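Local structure of glutathione S-transferase (Rhodospirillum rubrum F11, 4O7H) at residues A43-G48 against T60-W65; T165-L170 against P198-L203; I173-D178 against T205-P210. The protein probably conjugates glutathione to electrophilic substrates, using a thioredoxin-like domain and a helical domain. One frame throughout, in Å; residues are numbered along the deposited sequence.

The three contacts pass from the thioredoxin-like N-terminal domain to the helical remainder of the chain. Contact 1 packs the end of helix 39-44 on strand 60-62, outermost within this chain; it is partly buried, lies at the dimer interface, and mixes methyl packing with an Asx turn and a water. Contacts 2 and 3 share helix 161-175, and their second segments nearly adjoin. Contact 2 is the core contact, fully buried and made by a ring, a sulfur and methyl groups. Contact 3, about 12 Å away between centres, lies nearer the surface, where a loop N-H bonds to a tyrosine hydroxyl and an isoleucine methyl lies over its ring. Contacts 1 and 2 do not touch.

Contact 1: A43-G48 against T60-W65; sequences AMNPEG and TITDGW
In the thioredoxin-like N-terminal domain, M44 and N45, where helix 39-44 runs out, lie against T60 and T62 of strand 60-62, an outermost strand of the sheet within this chain. The methyl of T62 sits over one face of the N45 amide, with CG2 3.3 Å from N45 OD1 and almost as near to CG and ND2. N45 has CG opposite the backbone N (chi1 180°), which carries the amide out over the T62 methyl. On the opposite face the backbone of E47 donates to the same oxygen, E47 N to N45 OD1 3.0 Å, from well above the carbonyl plane; this is an Asx turn. ND2 bonds to E49 O, so the rotation of the amide is fixed; asparagine suits because it offers an acceptor and a donor for the turn. The type I turn closes with G48 N to N45 O, 2.9 Å, where positive phi suits glycine. On the helix side of N45, M44, a long apolar chain extended through its first two torsions, brings CG 3.9 Å from T60 CG2. Beta-branched threonine, at home in a strand, offers a methyl here while T60 OG1 turns to G58 O. A water donates to M44 O at 2.8 Å and is weakly hydrogen-bonded to T62 OG1. Past the strand, D63 OD1 joins E47 in salt bridges to R100 of the second subunit. Helix end, tight turn and strand packed in this way belong to the thioredoxin-like half of a glutathione S-transferase, here at the dimer interface.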
# COMPACT_ATOMS: atom_id res chain seq x y z
N ALA A 43 10.59 -6.14 18.06
CA ALA A 43 12.00 -6.13 17.73
C ALA A 43 12.24 -6.68 16.34
O ALA A 43 13.10 -6.21 15.65
CB ALA A 43 12.83 -6.92 18.76
N MET A 44 11.48 -7.70 15.96
CA MET A 44 11.62 -8.30 14.64
C MET A 44 10.99 -7.43 13.52
O MET A 44 11.58 -7.28 12.43
CB MET A 44 10.93 -9.67 14.66
CG MET A 44 10.89 -10.35 13.32
SD MET A 44 10.10 -11.96 13.39
CE MET A 44 8.48 -11.52 13.84
N ASN A 45 9.82 -6.86 13.82
CA ASN A 45 9.10 -5.93 12.95
C ASN A 45 8.60 -4.70 13.66
O ASN A 45 7.60 -4.70 14.37
CB ASN A 45 7.86 -6.60 12.31
CG ASN A 45 7.14 -5.62 11.43
OD1 ASN A 45 7.68 -4.58 11.13
ND2 ASN A 45 5.96 -5.96 10.96
N PRO A 46 9.35 -3.61 13.55
CA PRO A 46 8.97 -2.41 14.28
C PRO A 46 7.63 -1.83 13.98
O PRO A 46 7.10 -1.05 14.78
CB PRO A 46 10.06 -1.42 13.91
CG PRO A 46 10.52 -1.84 12.59
CD PRO A 46 10.50 -3.36 12.67
N GLU A 47 7.03 -2.19 12.82
CA GLU A 47 5.70 -1.75 12.51
C GLU A 47 4.63 -2.49 13.34
O GLU A 47 3.51 -2.01 13.49
CB GLU A 47 5.45 -1.90 11.01
CG GLU A 47 4.32 -1.01 10.58
CD GLU A 47 3.85 -1.17 9.14
OE1 GLU A 47 4.50 -1.85 8.29
OE2 GLU A 47 2.81 -0.54 8.86
N GLY A 48 4.99 -3.64 13.90
CA GLY A 48 4.11 -4.42 14.79
C GLY A 48 2.92 -5.02 14.07
O GLY A 48 1.85 -5.22 14.68
N THR A 60 14.51 -12.24 7.22
CA THR A 60 13.21 -11.79 7.68
C THR A 60 12.66 -10.72 6.74
O THR A 60 13.30 -9.67 6.54
CB THR A 60 13.35 -11.19 9.07
OG1 THR A 60 13.84 -12.19 9.95
CG2 THR A 60 12.04 -10.71 9.59
N ILE A 61 11.51 -11.02 6.11
CA ILE A 61 10.88 -10.14 5.15
C ILE A 61 9.55 -9.68 5.74
O ILE A 61 8.71 -10.49 6.16
CB ILE A 61 10.63 -10.86 3.80
CG1 ILE A 61 11.88 -11.67 3.35
CG2 ILE A 61 10.13 -9.89 2.76
CD1 ILE A 61 13.11 -10.87 3.07
N THR A 62 9.39 -8.36 5.80
CA THR A 62 8.26 -7.73 6.47
C THR A 62 7.46 -6.92 5.43
O THR A 62 8.06 -6.34 4.52
CB THR A 62 8.85 -6.79 7.54
OG1 THR A 62 9.56 -7.56 8.53
CG2 THR A 62 7.84 -5.97 8.13
N ASP A 63 6.15 -6.87 5.58
CA ASP A 63 5.19 -6.17 4.74
C ASP A 63 4.69 -7.12 3.66
O ASP A 63 5.47 -7.78 2.99
CB ASP A 63 5.70 -4.89 4.03
CG ASP A 63 4.67 -4.33 3.08
OD1 ASP A 63 3.64 -3.83 3.55
OD2 ASP A 63 4.90 -4.35 1.86
N GLY A 64 3.37 -7.19 3.52
CA GLY A 64 2.76 -8.09 2.53
C GLY A 64 3.31 -7.89 1.12
O GLY A 64 3.59 -8.86 0.40
N TRP A 65 3.40 -6.65 0.65
CA TRP A 65 3.84 -6.40 -0.68
C TRP A 65 5.30 -6.79 -0.81
O TRP A 65 5.72 -7.45 -1.77
CB TRP A 65 3.64 -4.96 -1.11
CG TRP A 65 2.24 -4.53 -1.35
CD1 TRP A 65 1.08 -5.25 -1.20
CD2 TRP A 65 1.82 -3.18 -1.74
NE1 TRP A 65 -0.03 -4.43 -1.49
CE2 TRP A 65 0.40 -3.18 -1.80
CE3 TRP A 65 2.52 -1.97 -1.99
CZ2 TRP A 65 -0.33 -2.04 -2.18
CZ3 TRP A 65 1.83 -0.90 -2.37
CH2 TRP A 65 0.41 -0.91 -2.44
O HOH W 1 11.94 -5.66 10.17

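Contact 2: T165-L170 against P198-L203; sequences TAACHL and PSFRPL
F200 reaches with the outer end of its ring to A167 and C168 on helix 161-175, and these three residues bury the most surface here. Its CE1 meets the A167 methyl at 3.9 Å to CB, and its CZ lies 3.7 Å from A167 O, which approaches the ring edge close to the ring plane. The C-H groups of an aromatic rim carry a slight positive charge, so a carbonyl oxygen is a suitable neighbour there, and the small side chain of A167 lets the ring come close to the helix backbone. C168 adds a sulfur-aromatic contact: SG is 5.4 Å from the ring centroid and approaches obliquely, 60° off the normal. Helix 161-175 runs through the interior of the helical domain of the transferase fold, where a compact, polarisable thiol suits such an apolar setting. With SG anti to the carbonyl carbon (chi1 -76°), the sulfur also touches L203, SG to CD2 4.0 Å. That same leucine methyl rests over one face of the F200 ring, offset toward its rim, so sulfur, methyl and ring form one apolar cluster. V194 of helix 185-195 touches both A167 and F200, and S171, one turn beyond A167 on helix 161-175, packs against F200 and L203.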
# COMPACT_ATOMS: atom_id res chain seq x y z
N THR A 165 -5.35 -11.30 -3.78
CA THR A 165 -5.61 -10.15 -2.92
C THR A 165 -7.13 -9.91 -2.79
O THR A 165 -7.66 -9.83 -1.68
CB THR A 165 -4.89 -8.89 -3.46
OG1 THR A 165 -3.48 -9.17 -3.61
CG2 THR A 165 -5.10 -7.71 -2.50
N ALA A 166 -7.82 -9.84 -3.92
CA ALA A 166 -9.26 -9.60 -3.92
C ALA A 166 -10.02 -10.71 -3.14
O ALA A 166 -10.90 -10.41 -2.29
CB ALA A 166 -9.79 -9.51 -5.35
N ALA A 167 -9.64 -11.97 -3.35
CA ALA A 167 -10.32 -13.10 -2.74
C ALA A 167 -10.02 -13.11 -1.25
O ALA A 167 -10.88 -13.50 -0.44
CB ALA A 167 -9.90 -14.41 -3.40
N CYS A 168 -8.81 -12.70 -0.85
CA CYS A 168 -8.44 -12.74 0.58
C CYS A 168 -9.23 -11.66 1.33
O CYS A 168 -9.74 -11.90 2.44
CB CYS A 168 -6.96 -12.64 0.80
SG CYS A 168 -6.11 -14.18 0.41
N HIS A 169 -9.36 -10.48 0.73
CA HIS A 169 -10.20 -9.44 1.34
C HIS A 169 -11.64 -9.94 1.45
O HIS A 169 -12.24 -9.86 2.50
CB HIS A 169 -10.11 -8.18 0.51
CG HIS A 169 -8.98 -7.30 0.92
ND1 HIS A 169 -7.72 -7.33 0.36
CD2 HIS A 169 -8.93 -6.38 1.89
CE1 HIS A 169 -6.97 -6.39 0.93
NE2 HIS A 169 -7.68 -5.86 1.90
N LEU A 170 -12.17 -10.48 0.35
CA LEU A 170 -13.55 -10.93 0.31
C LEU A 170 -13.78 -12.05 1.28
O LEU A 170 -14.89 -12.17 1.84
CB LEU A 170 -14.01 -11.29 -1.08
CG LEU A 170 -14.37 -10.06 -1.93
CD1 LEU A 170 -14.45 -10.40 -3.39
CD2 LEU A 170 -15.73 -9.52 -1.49
N PRO A 198 -6.57 -25.57 -3.64
CA PRO A 198 -5.99 -26.09 -2.42
C PRO A 198 -5.30 -25.02 -1.58
O PRO A 198 -5.29 -25.10 -0.37
CB PRO A 198 -5.02 -27.18 -2.92
CG PRO A 198 -5.48 -27.52 -4.27
CD PRO A 198 -6.29 -26.39 -4.85
N SER A 199 -4.79 -23.97 -2.25
CA SER A 199 -4.07 -22.89 -1.53
C SER A 199 -5.02 -22.15 -0.62
O SER A 199 -4.60 -21.53 0.35
CB SER A 199 -3.49 -21.90 -2.52
OG SER A 199 -4.52 -21.39 -3.34
N PHE A 200 -6.31 -22.21 -0.92
CA PHE A 200 -7.29 -21.48 -0.09
C PHE A 200 -7.79 -22.26 1.13
O PHE A 200 -8.47 -21.71 2.00
CB PHE A 200 -8.50 -21.07 -0.93
CG PHE A 200 -8.97 -19.64 -0.69
CD1 PHE A 200 -8.25 -18.57 -1.20
CD2 PHE A 200 -10.14 -19.40 0.02
CE1 PHE A 200 -8.69 -17.28 -0.98
CE2 PHE A 200 -10.59 -18.09 0.25
CZ PHE A 200 -9.87 -17.04 -0.28
N ARG A 201 -7.54 -23.56 1.15
CA ARG A 201 -8.20 -24.45 2.11
C ARG A 201 -8.01 -24.02 3.58
O ARG A 201 -9.00 -24.00 4.32
CB ARG A 201 -7.76 -25.90 1.92
CG ARG A 201 -8.60 -26.84 2.79
CD ARG A 201 -8.15 -28.29 2.71
NE ARG A 201 -8.98 -29.03 1.75
CZ ARG A 201 -8.69 -29.23 0.46
NH1 ARG A 201 -7.56 -28.77 -0.08
NH2 ARG A 201 -9.56 -29.91 -0.29
N PRO A 202 -6.81 -23.64 4.04
CA PRO A 202 -6.70 -23.23 5.44
C PRO A 202 -7.56 -22.01 5.81
O PRO A 202 -8.06 -21.88 6.90
CB PRO A 202 -5.20 -22.86 5.61
CG PRO A 202 -4.52 -23.55 4.53
CD PRO A 202 -5.49 -23.64 3.37
N LEU A 203 -7.74 -21.10 4.86
CA LEU A 203 -8.59 -19.94 5.13
C LEU A 203 -10.03 -20.35 5.36
O LEU A 203 -10.77 -19.69 6.08
CB LEU A 203 -8.59 -18.96 3.95
CG LEU A 203 -7.37 -18.06 3.80
CD1 LEU A 203 -6.10 -18.85 3.69
CD2 LEU A 203 -7.58 -17.16 2.58

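Contact 3: I173-D178 against T205-P210; sequences IDYAGD and TETISP
Y175 is the residue of 173-178 that meets I208 and T207, and a Schellman motif follows it at the end of its helix. Before it come I173 and D174, which belong to the last helical turn and lend their carbonyls to that motif. Y175 then sends its ring across to the loop; with CG anti to the backbone nitrogen, chi1 -163° carries the ring on toward 205-210. Its hydroxyl oxygen accepts an almost straight bond from the loop backbone, I208 N to Y175 OH 2.9 Å at 174°, and the hydroxyl also bonds to I211 O. A tyrosine fits because its long, flat side chain delivers one group that can both accept and donate. The long branch of I208 lets its terminal methyl CD1 lie over one ring face in a CH-pi contact, 4.2 Å from the centroid. E206 O and T207 CA line the ring edge, E206 O 4.1 Å from Y175 CE2 and T207 CA 3.4 Å from Y175 OH. Y217 meets the ring edge-to-face. G177, with the positive phi that glycine readily adopts, closes the helix: G177 N to D174 O is 2.9 Å and D178 N to I173 O 3.1 Å. The loop after helix 201-205 is thus held to the end of helix 161-175, and both lean on helix 85-119, where D178 forms a salt bridge to K114 and I208 touches V119.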
# COMPACT_ATOMS: atom_id res chain seq x y z
N ILE A 173 -14.69 -10.49 4.52
CA ILE A 173 -16.07 -9.97 4.46
C ILE A 173 -17.04 -11.14 4.55
O ILE A 173 -18.05 -11.04 5.24
CB ILE A 173 -16.35 -9.14 3.19
CG1 ILE A 173 -15.23 -8.09 2.93
CG2 ILE A 173 -17.69 -8.44 3.30
CD1 ILE A 173 -14.74 -7.37 4.18
N ASP A 174 -16.67 -12.25 3.96
CA ASP A 174 -17.54 -13.43 3.96
C ASP A 174 -17.55 -14.07 5.34
O ASP A 174 -18.61 -14.51 5.80
CB ASP A 174 -17.09 -14.41 2.89
CG ASP A 174 -18.16 -15.38 2.46
OD1 ASP A 174 -19.30 -14.96 2.30
OD2 ASP A 174 -17.82 -16.57 2.17
N TYR A 175 -16.41 -14.11 6.02
CA TYR A 175 -16.36 -14.59 7.40
C TYR A 175 -17.33 -13.80 8.32
O TYR A 175 -17.98 -14.40 9.22
CB TYR A 175 -14.91 -14.54 7.91
CG TYR A 175 -14.68 -15.37 9.13
CD1 TYR A 175 -15.14 -14.96 10.36
CD2 TYR A 175 -14.01 -16.57 9.03
CE1 TYR A 175 -14.91 -15.75 11.49
CE2 TYR A 175 -13.79 -17.38 10.14
CZ TYR A 175 -14.27 -16.95 11.36
OH TYR A 175 -14.05 -17.74 12.48
N ALA A 176 -17.48 -12.50 8.06
CA ALA A 176 -18.39 -11.63 8.76
C ALA A 176 -19.83 -11.74 8.29
O ALA A 176 -20.73 -11.14 8.90
CB ALA A 176 -17.93 -10.18 8.66
N GLY A 177 -20.05 -12.45 7.19
CA GLY A 177 -21.39 -12.67 6.63
C GLY A 177 -21.95 -11.49 5.84
O GLY A 177 -23.16 -11.42 5.60
N ASP A 178 -21.11 -10.60 5.34
CA ASP A 178 -21.56 -9.38 4.73
C ASP A 178 -21.39 -9.26 3.20
O ASP A 178 -21.50 -8.14 2.67
CB ASP A 178 -20.87 -8.19 5.44
CG ASP A 178 -21.43 -7.94 6.83
OD1 ASP A 178 -22.67 -7.99 6.95
OD2 ASP A 178 -20.63 -7.75 7.79
N THR A 205 -10.99 -23.48 6.56
CA THR A 205 -11.17 -24.41 7.70
C THR A 205 -10.84 -23.85 9.06
O THR A 205 -11.35 -24.29 10.08
CB THR A 205 -10.39 -25.71 7.46
OG1 THR A 205 -9.00 -25.44 7.37
CG2 THR A 205 -10.81 -26.36 6.16
N GLU A 206 -9.94 -22.87 9.10
CA GLU A 206 -9.54 -22.30 10.38
C GLU A 206 -10.59 -21.28 10.86
O GLU A 206 -11.36 -20.72 10.07
CB GLU A 206 -8.11 -21.69 10.24
CG GLU A 206 -7.05 -22.72 9.93
CD GLU A 206 -5.64 -22.13 9.73
OE1 GLU A 206 -5.47 -20.93 10.05
OE2 GLU A 206 -4.77 -22.91 9.29
N THR A 207 -10.65 -21.07 12.16
CA THR A 207 -11.59 -20.13 12.74
C THR A 207 -10.84 -19.11 13.60
O THR A 207 -9.71 -19.32 13.99
CB THR A 207 -12.61 -20.83 13.63
OG1 THR A 207 -11.91 -21.60 14.62
CG2 THR A 207 -13.52 -21.76 12.81
N ILE A 208 -11.51 -18.01 13.85
CA ILE A 208 -11.01 -16.98 14.70
C ILE A 208 -12.02 -16.89 15.86
O ILE A 208 -13.12 -16.37 15.70
CB ILE A 208 -10.90 -15.67 13.92
CG1 ILE A 208 -9.93 -15.85 12.75
CG2 ILE A 208 -10.43 -14.56 14.84
CD1 ILE A 208 -10.51 -15.47 11.43
N SER A 209 -11.61 -17.39 17.02
CA SER A 209 -12.45 -17.34 18.21
C SER A 209 -12.73 -15.90 18.61
O SER A 209 -11.85 -15.04 18.54
CB SER A 209 -11.75 -18.09 19.33
OG SER A 209 -12.50 -17.98 20.53
N PRO A 210 -13.97 -15.59 19.03
CA PRO A 210 -15.11 -16.46 19.25
C PRO A 210 -16.15 -16.34 18.13
O PRO A 210 -17.36 -16.53 18.37
CB PRO A 210 -15.72 -15.86 20.52
CG PRO A 210 -15.56 -14.40 20.30
CD PRO A 210 -14.22 -14.25 19.58